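Local coordinates for protein FAD synthase (PDB 3GLV) that probably transfers the AMP portion of ATP to FMN to make the coenzyme FAD, with release of diphosphate and with help from a divalent metal ion, at residues 11-16 with 49-54; 36-41 with 72-77; 94-99 with 115-120; 29-34 with 66-71; 87-92 with 111-116. One frame throughout, in Å; residues are numbered along the deposited sequence.

Contact 1: 11-16 with 49-54; sequences FDILHL and PIFDEN. With SO4 (sulfate ion), chain C.
Asp-12 grips two consecutive backbone N-H groups of the 49-54 loop with its carboxylate. Its OD1 accepts from Phe-51 N at 2.9 Å through the syn lone pair, and the bond is nearly straight at 164°. Its OD2 accepts from Ile-50 N, also at 2.9 Å, again on the syn side but 21° out of the carboxylate plane. Two bonds on two oxygens fix the rotation of the group. The carboxylate reaches the loop because CG stands anti to the backbone N (chi1 -169°). An alanine in place of Asp-12 is likely to leave the N-H groups of Ile-50 and Phe-51 without these acceptors and the loop freer to move. Pro-49 crosses the Asp-12 side chain at about a right angle, with its CB 3.4 Å from Asp-12 OD1. Ile-13 CD1 meets the edge of the Phe-51 ring, 3.5 Å from CE2. The same methyl lies 3.8 Å from Ile-50 CG2. Ile-13 also packs on Ile-13 of the second subunit, so this patch is part of the dimer interface. One residue before Asp-12, Phe-11 N donates to sulfate O3 at 2.7 Å, and that oxygen sits over one face of the Phe-11 ring. Val-10 N and His-18 NE2 also hold the sulfate. The nucleotidyltransferase HxGH motif begins here at His-15 and runs to His-18; the sulfate, probably from the crystallisation liquor, lies at the inferred ATP site.

Contact 2: 36-41 with 72-77; sequences VARDST and GHEGDM
Arg-38 meets the 72-77 loop with NE rather than with its terminal nitrogens. NE donates to Gly-72 O at 2.8 Å, nearly along the C=O axis, with the oxygen 20° out of the guanidinium plane. Glu-74 runs alongside, pointing the same way, and its OE2 lies over one face of the guanidinium, 3.3 Å from Arg-38 NE. The two planes are only 9° apart. This salt bridge therefore works by charge alone, as no N-H points at OE2. Glu-74 CG also touches Arg-38 CD at 3.4 Å. With an alanine in place of Arg-38, Gly-72 O is likely to lose this donor and the Glu-74 carboxylate this countercharge. The contact joins the start of helix 39-44 to the loop after strand 68-71, where the parallel neighbours 31-36 and 68-71 end, in the Rossmann-like nucleotidyltransferase fold. Gly-72 N still donates to Val-36 O at 3.0 Å, carrying the strand pairing one step on. Extension from CG to NE carries the Arg-38 head out to the loop. Glu-74 instead bends at chi2 (72°), which brings its carboxylate back over the guanidinium. Glu-74 OE1 takes a weak bond from His-73 ND1, while His-73 NE2 is bonded to Glu-83.

Contact 3: 94-99 with 115-120; sequences DQKFDE and IVRISK
Helix 96-109 starts over strand 114-117, with the CA of Gln-95 7.4 Å from that of Arg-117 and the CA of Glu-99 7.0 Å from that of Ile-115. These are the helix and second strand of the beta-alpha-beta unit 88-91, 96-109, 114-117. Asp-94, just before the helix, belongs to the inferred ATP site. Glu-99 and Arg-117 form the main polar link. Their side chains cross at about a right angle, and the carboxylate and guanidinium planes are 71° apart. Glu-99 OE1 lies at the guanidinium edge, 2.8 Å from Arg-117 NE. The hydrogen bond within this salt bridge is weak because it is bent to 130°. Lys-96 lies over one guanidinium face through CG, 3.6 Å from Arg-117 NE. The ammonium of Lys-96 and NH1 of Arg-117 come close despite their like charge, but both donate to Tyr-93 O, which is likely to ease the repulsion. Ile-115 puts CD1 against the helix backbone, 3.4 Å from Glu-99 O. Its CG1 is anti to the carbonyl carbon (chi1 -57°), and from there the branch extends to the helix. One water donates to Glu-99 OE2 at 2.5 Å and to Ile-115 O at 2.6 Å.

Contact 4: 29-34 with 66-71; sequences GDELVV and VDRAIL
Leu-32 O is held by two backbone donors, Arg-68 N and Asp-67 N, each at 3.0 Å and each in the carbonyl plane. The Asp-67 bond is the more bent, at 133°. Asp-67 also returns a bond: its OD2 uses the anti lone pair to accept from Leu-32 N at 2.8 Å. The same OD2 pairs with Lys-26, a salt bridge that would probably favour the ionised form of the carboxylate. Onward, Val-34 N donates to Arg-68 O and Ile-70 N to Val-34 O, the alternation of a parallel pair. Beside Val-33, Arg-68 runs in the same direction, with NH1 3.4 Å from Val-33 CG2. A bend at chi3 (56°) turns the guanidinium so that Glu-31 OE2 lies at its edge. That salt bridge is long, 3.7 Å from OE2 to Arg-68 NH1, and Glu-31 pairs more firmly with Arg-4. Val-34 CG2 meets Val-66 CG1 at 3.8 Å, the side chains crossing at about a right angle. Strand 68-71 is an edge strand, within this chain, of the parallel sheet of the Rossmann-like nucleotidyltransferase fold, and 31-36 joins it to 4-9. Helix 16-26 packs on Val-34 and Val-66, and helix 53-60 on Val-34 and Ala-69.

Contact 5: 87-92 with 111-116; sequences DIITLG and ITVKIV
Ile-89 and Val-113 make the closest apolar contact between segments 87-92 and 111-116, with Val-113 just ahead of its strand. Ile-89 CD1 reaches Val-113 CG1 at 3.7 Å, and the two side chains cross at a slant. Ile-89 CG1 is anti to the carbonyl carbon (chi1 -61°), and its chain then extends, which carries the terminal methyl to the valine. Leu-91 CD1 meets Ile-115 CG2 at 3.9 Å, again at a slant. Ile-115 uses its short branch here, while its long branch serves the helix. Helix 96-109 packs on Leu-91 and Ile-115, and Val-81 of helix 77-84 packs on Ile-89. Ile-88, Thr-90, Lys-114 and Val-116 face the other way. Among them Ile-88 CG2 touches Val-116 CG2 at 4.1 Å. The Lys-114 chain is extended and its end leads away from strand 88-91.

The backbones hold this order with four bonds. Lys-114 N donates to Asp-87 O, Ile-89 N to Lys-114 O at 2.8 Å, Val-116 N to Ile-89 O and Leu-91 N to Val-116 O. The axes of strands 88-91 and 114-116 run 23° apart. Strand 114-117 is an outermost strand of the sheet in this chain, reached by the beta-alpha-beta crossover through helix 96-109. Polar bonding is thus left to the main chain, while the side chains meet through aliphatic carbons, more closely on the Ile-89 side, and form no charged pair across the segments.

From the N terminus, the loop after strand 4-9 enters contact 1, which closes on the loop before helix 53-60. Contacts 4 and 2 open within that span, on strand 31-36 and just after it. Both close after contact 1, so each crosses it; they also cross each other. These three touch, with Glu-53 reaching Arg-38 and Asp-39, Phe-11 meeting Val-34, and Val-36 bonded to Ile-70. Contacts 5 and 3 come after these in series and close the 88-91, 96-109, 114-117 unit; contact 3 opens within the span of contact 5, and they share Ile-115 and Val-116. Contacts 4 and 5 pair the two outermost strands with their inner neighbours; strand 4-9 lies between the two pairs.

Contact 1: 11-16 with 49-54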
# COMPACT_ATOMS: atom_id res chain seq x y z
N PHE A 11 0.28 11.28 3.06
CA PHE A 11 0.51 10.00 2.38
C PHE A 11 0.67 10.18 0.88
O PHE A 11 -0.02 9.55 0.09
CB PHE A 11 -0.63 8.99 2.69
CG PHE A 11 -0.88 8.81 4.19
CD1 PHE A 11 0.06 8.14 4.98
CD2 PHE A 11 -2.00 9.38 4.82
CE1 PHE A 11 -0.13 8.01 6.37
CE2 PHE A 11 -2.20 9.27 6.19
CZ PHE A 11 -1.24 8.58 6.97
N ASP A 12 1.56 11.08 0.48
CA ASP A 12 1.75 11.38 -0.94
C ASP A 12 2.41 10.19 -1.67
O ASP A 12 1.79 9.54 -2.54
CB ASP A 12 2.54 12.67 -1.13
CG ASP A 12 2.52 13.17 -2.54
OD1 ASP A 12 1.56 12.88 -3.32
OD2 ASP A 12 3.50 13.92 -2.85
N ILE A 13 3.64 9.90 -1.29
CA ILE A 13 4.33 8.72 -1.81
C ILE A 13 4.44 7.73 -0.69
O ILE A 13 5.14 8.03 0.31
CB ILE A 13 5.74 9.05 -2.30
CG1 ILE A 13 5.72 10.14 -3.36
CG2 ILE A 13 6.48 7.74 -2.86
CD1 ILE A 13 4.87 9.76 -4.54
N LEU A 14 3.77 6.58 -0.81
CA LEU A 14 3.74 5.62 0.32
C LEU A 14 5.12 5.06 0.56
O LEU A 14 5.85 4.69 -0.40
CB LEU A 14 2.75 4.46 0.12
CG LEU A 14 1.27 4.67 0.41
CD1 LEU A 14 0.41 3.45 0.17
CD2 LEU A 14 1.11 5.17 1.88
N HIS A 15 5.50 5.00 1.82
CA HIS A 15 6.74 4.37 2.19
C HIS A 15 6.64 3.65 3.55
O HIS A 15 5.59 3.70 4.18
CB HIS A 15 7.83 5.38 2.18
CG HIS A 15 7.61 6.52 3.11
ND1 HIS A 15 7.54 6.36 4.48
CD2 HIS A 15 7.45 7.85 2.87
CE1 HIS A 15 7.38 7.54 5.05
NE2 HIS A 15 7.30 8.46 4.09
N LEU A 16 7.71 2.99 3.97
CA LEU A 16 7.64 2.12 5.13
C LEU A 16 7.47 2.88 6.46
O LEU A 16 7.04 2.31 7.48
CB LEU A 16 8.82 1.13 5.18
CG LEU A 16 8.69 -0.04 4.18
CD1 LEU A 16 9.91 -0.90 4.14
CD2 LEU A 16 7.47 -0.92 4.47
N PRO A 49 1.63 18.09 -2.71
CA PRO A 49 1.77 16.65 -3.06
C PRO A 49 1.67 16.42 -4.58
O PRO A 49 0.95 17.14 -5.27
CB PRO A 49 0.61 16.00 -2.34
CG PRO A 49 -0.38 17.16 -2.04
CD PRO A 49 0.30 18.44 -2.20
N ILE A 50 2.38 15.43 -5.10
CA ILE A 50 2.38 15.11 -6.52
C ILE A 50 1.14 14.28 -6.95
O ILE A 50 0.70 14.31 -8.13
CB ILE A 50 3.75 14.38 -6.84
CG1 ILE A 50 4.09 14.47 -8.30
CG2 ILE A 50 3.77 12.97 -6.33
CD1 ILE A 50 5.44 13.89 -8.60
N PHE A 51 0.57 13.52 -6.01
CA PHE A 51 -0.68 12.79 -6.24
C PHE A 51 -1.87 13.59 -5.69
O PHE A 51 -1.79 14.15 -4.59
CB PHE A 51 -0.61 11.42 -5.57
CG PHE A 51 0.18 10.40 -6.34
CD1 PHE A 51 -0.37 9.81 -7.48
CD2 PHE A 51 1.41 9.95 -5.88
CE1 PHE A 51 0.30 8.85 -8.18
CE2 PHE A 51 2.12 8.98 -6.57
CZ PHE A 51 1.57 8.43 -7.76
N ASP A 52 -2.98 13.60 -6.42
CA ASP A 52 -4.17 14.38 -5.99
C ASP A 52 -4.86 13.66 -4.83
O ASP A 52 -4.61 12.48 -4.56
CB ASP A 52 -5.16 14.48 -7.14
CG ASP A 52 -5.69 13.10 -7.50
OD1 ASP A 52 -5.03 12.34 -8.26
OD2 ASP A 52 -6.68 12.70 -6.89
N GLU A 53 -5.75 14.38 -4.14
CA GLU A 53 -6.30 13.91 -2.87
C GLU A 53 -7.12 12.65 -2.99
O GLU A 53 -7.04 11.82 -2.14
CB GLU A 53 -7.09 15.00 -2.13
CG GLU A 53 -8.40 15.39 -2.81
CD GLU A 53 -8.93 16.76 -2.39
OE1 GLU A 53 -8.20 17.56 -1.75
OE2 GLU A 53 -10.11 16.99 -2.71
N ASN A 54 -7.87 12.48 -4.07
CA ASN A 54 -8.66 11.28 -4.25
C ASN A 54 -7.77 10.07 -4.49
O ASN A 54 -8.02 8.98 -3.96
CB ASN A 54 -9.67 11.43 -5.40
CG ASN A 54 -10.64 12.55 -5.13
OD1 ASN A 54 -10.96 12.85 -3.98
ND2 ASN A 54 -11.07 13.21 -6.17
S SO4 C . 2.76 12.54 5.92
O1 SO4 C . 3.77 13.52 5.49
O2 SO4 C . 1.61 13.29 6.40
O3 SO4 C . 2.29 11.77 4.75
O4 SO4 C . 3.44 11.81 7.00

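Contact 2: 36-41 with 72-77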
# COMPACT_ATOMS: atom_id res chain seq x y z
N VAL A 36 -6.95 11.65 5.60
CA VAL A 36 -6.00 11.99 4.54
C VAL A 36 -6.16 13.49 4.19
O VAL A 36 -7.27 13.94 3.87
CB VAL A 36 -6.29 11.13 3.27
CG1 VAL A 36 -5.39 11.57 2.08
CG2 VAL A 36 -6.10 9.67 3.57
N ALA A 37 -5.07 14.25 4.24
CA ALA A 37 -5.13 15.71 4.01
C ALA A 37 -5.61 16.04 2.60
O ALA A 37 -5.19 15.42 1.63
CB ALA A 37 -3.77 16.33 4.26
N ARG A 38 -6.55 17.00 2.49
CA ARG A 38 -6.90 17.60 1.23
C ARG A 38 -5.70 18.26 0.60
O ARG A 38 -4.76 18.67 1.27
CB ARG A 38 -7.99 18.67 1.44
CG ARG A 38 -9.32 18.02 1.76
CD ARG A 38 -10.49 18.92 1.89
NE ARG A 38 -11.67 18.10 2.19
CZ ARG A 38 -12.45 17.52 1.28
NH1 ARG A 38 -12.23 17.68 -0.02
NH2 ARG A 38 -13.48 16.76 1.67
N ASP A 39 -5.75 18.38 -0.71
CA ASP A 39 -4.70 19.07 -1.45
C ASP A 39 -4.49 20.52 -1.00
O ASP A 39 -3.35 20.96 -0.86
CB ASP A 39 -4.95 19.01 -2.97
CG ASP A 39 -4.81 17.58 -3.56
OD1 ASP A 39 -3.82 16.80 -3.23
OD2 ASP A 39 -5.65 17.26 -4.46
N SER A 40 -5.56 21.27 -0.71
CA SER A 40 -5.38 22.66 -0.21
C SER A 40 -4.64 22.71 1.13
O SER A 40 -3.70 23.50 1.31
CB SER A 40 -6.72 23.42 -0.07
OG SER A 40 -7.75 22.63 0.55
N THR A 41 -5.07 21.88 2.07
CA THR A 41 -4.41 21.79 3.37
C THR A 41 -2.92 21.48 3.22
O THR A 41 -2.07 22.21 3.75
CB THR A 41 -5.07 20.64 4.20
OG1 THR A 41 -6.48 20.85 4.20
CG2 THR A 41 -4.53 20.61 5.64
N GLY A 72 -9.84 14.85 5.16
CA GLY A 72 -9.95 15.76 6.26
C GLY A 72 -10.67 17.06 5.94
O GLY A 72 -11.17 17.25 4.85
N HIS A 73 -10.72 17.94 6.91
CA HIS A 73 -11.41 19.21 6.78
C HIS A 73 -10.47 20.35 6.61
O HIS A 73 -9.61 20.62 7.42
CB HIS A 73 -12.30 19.48 7.97
CG HIS A 73 -13.61 18.79 7.88
ND1 HIS A 73 -14.43 18.92 6.79
CD2 HIS A 73 -14.22 17.93 8.72
CE1 HIS A 73 -15.51 18.19 6.98
NE2 HIS A 73 -15.41 17.58 8.14
N GLU A 74 -10.72 21.03 5.52
CA GLU A 74 -9.92 22.04 4.92
C GLU A 74 -9.06 22.96 5.79
O GLU A 74 -8.11 23.53 5.30
CB GLU A 74 -10.80 22.82 3.96
CG GLU A 74 -11.70 21.89 3.09
CD GLU A 74 -12.83 21.22 3.85
OE1 GLU A 74 -12.94 21.41 5.05
OE2 GLU A 74 -13.66 20.53 3.23
N GLY A 75 -9.38 23.12 7.06
CA GLY A 75 -8.52 23.88 7.94
C GLY A 75 -9.09 23.92 9.33
O GLY A 75 -9.13 24.95 9.96
N ASP A 76 -9.53 22.76 9.79
CA ASP A 76 -10.38 22.66 10.97
C ASP A 76 -10.32 21.23 11.49
O ASP A 76 -11.17 20.37 11.16
CB ASP A 76 -11.81 23.01 10.57
CG ASP A 76 -12.79 22.95 11.75
OD1 ASP A 76 -12.31 22.84 12.92
OD2 ASP A 76 -14.02 23.03 11.49
N MET A 77 -9.29 20.95 12.28
CA MET A 77 -9.02 19.58 12.73
C MET A 77 -10.08 19.09 13.74
O MET A 77 -10.56 17.93 13.69
CB MET A 77 -7.64 19.54 13.38
CG MET A 77 -7.30 18.24 14.10
SD MET A 77 -5.78 18.49 15.04
CE MET A 77 -6.38 19.52 16.41

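Contact 3: 94-99 with 115-120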
# COMPACT_ATOMS: atom_id res chain seq x y z
N ASP A 94 8.05 12.16 16.88
CA ASP A 94 8.66 13.48 16.88
C ASP A 94 7.69 14.60 17.36
O ASP A 94 8.14 15.72 17.66
CB ASP A 94 9.16 13.76 15.44
CG ASP A 94 8.07 13.41 14.33
OD1 ASP A 94 7.52 12.26 14.27
OD2 ASP A 94 7.78 14.33 13.51
N GLN A 95 6.38 14.29 17.50
CA GLN A 95 5.36 15.34 17.60
C GLN A 95 4.87 15.69 19.01
O GLN A 95 3.68 15.77 19.26
CB GLN A 95 4.17 14.98 16.72
CG GLN A 95 4.48 14.73 15.26
CD GLN A 95 3.17 14.66 14.48
OE1 GLN A 95 2.76 13.59 13.99
NE2 GLN A 95 2.47 15.78 14.42
N LYS A 96 5.78 15.93 19.94
CA LYS A 96 5.38 16.21 21.33
C LYS A 96 4.70 17.57 21.45
O LYS A 96 3.89 17.79 22.37
CB LYS A 96 6.59 16.17 22.27
CG LYS A 96 7.12 14.77 22.51
CD LYS A 96 8.63 14.76 22.65
CE LYS A 96 9.33 14.62 21.27
NZ LYS A 96 9.66 13.17 20.87
N PHE A 97 5.03 18.47 20.53
CA PHE A 97 4.46 19.80 20.55
C PHE A 97 3.01 19.70 20.11
O PHE A 97 2.14 20.18 20.81
CB PHE A 97 5.25 20.78 19.66
CG PHE A 97 4.60 22.14 19.54
CD1 PHE A 97 4.77 23.09 20.53
CD2 PHE A 97 3.78 22.44 18.44
CE1 PHE A 97 4.16 24.35 20.43
CE2 PHE A 97 3.17 23.70 18.32
CZ PHE A 97 3.35 24.64 19.32
N ASP A 98 2.76 19.07 18.96
CA ASP A 98 1.40 18.86 18.52
C ASP A 98 0.59 18.08 19.59
O ASP A 98 -0.59 18.34 19.78
CB ASP A 98 1.35 18.11 17.19
CG ASP A 98 1.99 18.88 16.08
OD1 ASP A 98 1.99 20.11 16.15
OD2 ASP A 98 2.51 18.26 15.14
N GLU A 99 1.27 17.17 20.29
CA GLU A 99 0.63 16.37 21.33
C GLU A 99 0.08 17.25 22.45
O GLU A 99 -1.08 17.12 22.82
CB GLU A 99 1.56 15.28 21.87
CG GLU A 99 1.10 14.57 23.14
CD GLU A 99 2.04 13.43 23.51
OE1 GLU A 99 3.27 13.59 23.47
OE2 GLU A 99 1.57 12.33 23.81
N ILE A 115 -4.51 10.59 23.45
CA ILE A 115 -3.49 10.86 22.45
C ILE A 115 -2.33 9.90 22.68
O ILE A 115 -1.82 9.81 23.82
CB ILE A 115 -2.94 12.30 22.53
CG1 ILE A 115 -4.05 13.36 22.40
CG2 ILE A 115 -1.97 12.58 21.39
CD1 ILE A 115 -3.47 14.77 22.80
N VAL A 116 -1.87 9.23 21.63
CA VAL A 116 -0.72 8.31 21.74
C VAL A 116 0.35 8.62 20.70
O VAL A 116 0.07 8.68 19.50
CB VAL A 116 -1.19 6.86 21.65
CG1 VAL A 116 -0.03 5.83 21.51
CG2 VAL A 116 -2.03 6.53 22.88
N ARG A 117 1.59 8.84 21.14
CA ARG A 117 2.69 8.94 20.17
C ARG A 117 3.16 7.53 19.77
O ARG A 117 3.38 6.67 20.62
CB ARG A 117 3.84 9.77 20.73
CG ARG A 117 3.58 11.27 20.69
CD ARG A 117 4.76 12.16 21.22
NE ARG A 117 5.21 11.75 22.55
CZ ARG A 117 6.29 11.01 22.82
NH1 ARG A 117 7.12 10.59 21.87
NH2 ARG A 117 6.54 10.68 24.08
N ILE A 118 3.30 7.30 18.45
CA ILE A 118 3.86 6.06 17.93
C ILE A 118 5.37 6.01 18.03
O ILE A 118 6.01 7.03 17.94
CB ILE A 118 3.45 5.86 16.49
CG1 ILE A 118 1.92 5.85 16.42
CG2 ILE A 118 4.16 4.59 15.87
CD1 ILE A 118 1.22 4.76 17.31
N SER A 119 5.93 4.82 18.21
CA SER A 119 7.40 4.64 18.35
C SER A 119 8.14 5.12 17.11
O SER A 119 7.59 5.13 16.01
CB SER A 119 7.77 3.18 18.55
OG SER A 119 7.36 2.40 17.44
N LYS A 120 9.39 5.52 17.30
CA LYS A 120 10.21 6.01 16.19
C LYS A 120 10.44 4.88 15.18
O LYS A 120 10.71 3.77 15.59
CB LYS A 120 11.54 6.56 16.74
CG LYS A 120 12.46 7.16 15.67
CD LYS A 120 13.56 8.07 16.25
CE LYS A 120 14.65 7.31 16.98
NZ LYS A 120 15.84 8.21 17.30
O HOH W 1 -0.49 11.70 25.09

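Contact 4: 29-34 with 66-71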
# COMPACT_ATOMS: atom_id res chain seq x y z
N GLY A 29 -6.04 -0.65 18.76
CA GLY A 29 -7.48 -0.78 18.85
C GLY A 29 -8.04 -1.81 17.89
O GLY A 29 -7.36 -2.78 17.54
N ASP A 30 -9.28 -1.58 17.44
CA ASP A 30 -10.00 -2.53 16.61
C ASP A 30 -10.37 -2.01 15.26
O ASP A 30 -10.63 -2.77 14.34
CB ASP A 30 -11.30 -2.87 17.35
CG ASP A 30 -11.04 -3.52 18.67
OD1 ASP A 30 -10.53 -4.65 18.61
OD2 ASP A 30 -11.29 -2.91 19.73
N GLU A 31 -10.48 -0.69 15.15
CA GLU A 31 -10.77 -0.05 13.89
C GLU A 31 -9.76 1.11 13.69
O GLU A 31 -9.63 1.95 14.54
CB GLU A 31 -12.19 0.49 13.93
CG GLU A 31 -12.67 1.18 12.67
CD GLU A 31 -13.91 1.99 12.87
OE1 GLU A 31 -14.12 2.49 13.97
OE2 GLU A 31 -14.65 2.18 11.90
N LEU A 32 -9.06 1.12 12.56
CA LEU A 32 -8.24 2.24 12.16
C LEU A 32 -8.92 3.08 11.08
O LEU A 32 -9.25 2.56 10.01
CB LEU A 32 -6.87 1.76 11.69
CG LEU A 32 -5.91 2.87 11.23
CD1 LEU A 32 -5.55 3.81 12.38
CD2 LEU A 32 -4.62 2.25 10.65
N VAL A 33 -9.19 4.36 11.44
CA VAL A 33 -9.68 5.38 10.52
C VAL A 33 -8.51 6.26 10.21
O VAL A 33 -7.82 6.82 11.12
CB VAL A 33 -10.89 6.21 11.12
CG1 VAL A 33 -11.38 7.29 10.14
CG2 VAL A 33 -12.10 5.30 11.57
N VAL A 34 -8.23 6.40 8.92
CA VAL A 34 -7.16 7.32 8.50
C VAL A 34 -7.72 8.55 7.87
O VAL A 34 -8.62 8.48 6.94
CB VAL A 34 -6.14 6.62 7.54
CG1 VAL A 34 -5.05 7.62 7.09
CG2 VAL A 34 -5.56 5.35 8.17
N VAL A 66 -5.81 -0.68 7.29
CA VAL A 66 -6.71 0.43 7.28
C VAL A 66 -8.16 -0.03 7.12
O VAL A 66 -8.57 -0.61 6.07
CB VAL A 66 -6.36 1.49 6.16
CG1 VAL A 66 -7.36 2.63 6.15
CG2 VAL A 66 -4.94 2.02 6.31
N ASP A 67 -8.97 0.29 8.13
CA ASP A 67 -10.39 -0.07 8.04
C ASP A 67 -11.18 0.95 7.25
O ASP A 67 -11.97 0.57 6.39
CB ASP A 67 -10.95 -0.30 9.41
CG ASP A 67 -10.26 -1.45 10.08
OD1 ASP A 67 -10.37 -2.56 9.53
OD2 ASP A 67 -9.52 -1.24 11.07
N ARG A 68 -10.91 2.24 7.49
CA ARG A 68 -11.63 3.33 6.81
C ARG A 68 -10.73 4.51 6.58
O ARG A 68 -9.90 4.85 7.43
CB ARG A 68 -12.83 3.82 7.64
CG ARG A 68 -14.06 3.01 7.39
CD ARG A 68 -15.22 3.46 8.30
NE ARG A 68 -15.47 4.88 8.12
CZ ARG A 68 -15.52 5.79 9.09
NH1 ARG A 68 -15.33 5.46 10.38
NH2 ARG A 68 -15.76 7.06 8.77
N ALA A 69 -10.93 5.16 5.43
CA ALA A 69 -10.18 6.36 5.11
C ALA A 69 -11.09 7.44 4.62
O ALA A 69 -11.99 7.19 3.80
CB ALA A 69 -9.08 6.05 4.09
N ILE A 70 -10.85 8.64 5.12
CA ILE A 70 -11.60 9.81 4.75
C ILE A 70 -10.74 11.04 4.51
O ILE A 70 -9.62 11.19 5.03
CB ILE A 70 -12.71 10.15 5.76
CG1 ILE A 70 -12.14 10.49 7.12
CG2 ILE A 70 -13.76 8.98 5.91
CD1 ILE A 70 -13.19 11.11 7.98
N LEU A 71 -11.29 11.94 3.72
CA LEU A 71 -10.64 13.24 3.53
C LEU A 71 -10.85 14.12 4.78
O LEU A 71 -11.92 14.15 5.39
CB LEU A 71 -11.18 13.90 2.27
CG LEU A 71 -10.35 13.92 0.97
CD1 LEU A 71 -9.18 13.00 0.91
CD2 LEU A 71 -11.23 13.78 -0.31
O HOH W 2 -9.69 -4.86 11.70

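Contact 5: 87-92 with 111-116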
# COMPACT_ATOMS: atom_id res chain seq x y z
N ASP A 87 -11.58 6.96 19.77
CA ASP A 87 -11.14 6.77 21.18
C ASP A 87 -9.69 7.21 21.37
O ASP A 87 -9.25 7.62 22.47
CB ASP A 87 -11.30 5.30 21.59
CG ASP A 87 -12.73 4.83 21.44
OD1 ASP A 87 -13.61 5.45 22.06
OD2 ASP A 87 -12.98 3.89 20.70
N ILE A 88 -8.90 7.05 20.30
CA ILE A 88 -7.46 7.34 20.31
C ILE A 88 -7.05 8.06 19.09
O ILE A 88 -7.50 7.75 17.97
CB ILE A 88 -6.61 6.03 20.40
CG1 ILE A 88 -6.90 5.27 21.70
CG2 ILE A 88 -5.15 6.30 20.27
CD1 ILE A 88 -6.09 3.92 21.85
N ILE A 89 -6.24 9.09 19.30
CA ILE A 89 -5.61 9.81 18.23
C ILE A 89 -4.12 9.54 18.31
O ILE A 89 -3.45 9.63 19.39
CB ILE A 89 -5.89 11.31 18.22
CG1 ILE A 89 -7.35 11.55 18.07
CG2 ILE A 89 -5.13 11.98 17.00
CD1 ILE A 89 -7.83 13.08 18.22
N THR A 90 -3.62 9.16 17.16
CA THR A 90 -2.23 8.75 17.00
C THR A 90 -1.36 9.86 16.36
O THR A 90 -1.75 10.43 15.34
CB THR A 90 -2.36 7.45 16.22
OG1 THR A 90 -2.38 6.31 17.14
CG2 THR A 90 -1.55 7.36 15.34
N LEU A 91 -0.24 10.20 17.01
CA LEU A 91 0.79 11.10 16.43
C LEU A 91 2.17 10.38 16.21
O LEU A 91 2.47 9.40 16.86
CB LEU A 91 1.01 12.33 17.30
CG LEU A 91 -0.17 13.28 17.60
CD1 LEU A 91 0.23 14.26 18.62
CD2 LEU A 91 -0.70 13.96 16.34
N GLY A 92 2.97 10.90 15.30
CA GLY A 92 4.36 10.45 15.09
C GLY A 92 5.22 10.69 16.33
O GLY A 92 4.90 11.55 17.15
N ILE A 111 -13.77 16.30 26.36
CA ILE A 111 -14.13 15.11 25.61
C ILE A 111 -13.20 14.00 26.07
O ILE A 111 -12.16 14.28 26.65
CB ILE A 111 -14.05 15.28 24.09
CG1 ILE A 111 -12.67 15.81 23.61
CG2 ILE A 111 -15.21 16.18 23.60
CD1 ILE A 111 -12.52 15.83 22.08
N THR A 112 -13.61 12.76 25.84
CA THR A 112 -12.78 11.60 26.19
C THR A 112 -12.08 11.08 24.96
O THR A 112 -12.70 10.48 24.08
CB THR A 112 -13.66 10.51 26.84
OG1 THR A 112 -14.27 11.09 28.00
CG2 THR A 112 -12.85 9.23 27.23
N VAL A 113 -10.80 11.39 24.84
CA VAL A 113 -10.02 11.01 23.64
C VAL A 113 -8.59 10.92 24.14
O VAL A 113 -8.14 11.83 24.83
CB VAL A 113 -10.06 12.08 22.54
CG1 VAL A 113 -9.11 11.66 21.43
CG2 VAL A 113 -11.53 12.30 22.00
N LYS A 114 -7.90 9.82 23.84
CA LYS A 114 -6.54 9.60 24.33
C LYS A 114 -5.58 9.89 23.17
O LYS A 114 -5.82 9.48 22.01
CB LYS A 114 -6.41 8.14 24.79
CG LYS A 114 -5.06 7.78 25.43
CD LYS A 114 -4.91 6.27 25.66
CE LYS A 114 -3.70 5.93 26.51
NZ LYS A 114 -3.67 4.48 26.73
N ILE A 115 -4.51 10.59 23.45
CA ILE A 115 -3.49 10.86 22.45
C ILE A 115 -2.33 9.90 22.68
O ILE A 115 -1.82 9.81 23.82
CB ILE A 115 -2.94 12.30 22.53
CG1 ILE A 115 -4.05 13.36 22.40
CG2 ILE A 115 -1.97 12.58 21.39
CD1 ILE A 115 -3.47 14.77 22.80
N VAL A 116 -1.87 9.23 21.63
CA VAL A 116 -0.72 8.31 21.74
C VAL A 116 0.35 8.62 20.70
O VAL A 116 0.07 8.68 19.50
CB VAL A 116 -1.19 6.86 21.65
CG1 VAL A 116 -0.03 5.83 21.51
CG2 VAL A 116 -2.03 6.53 22.88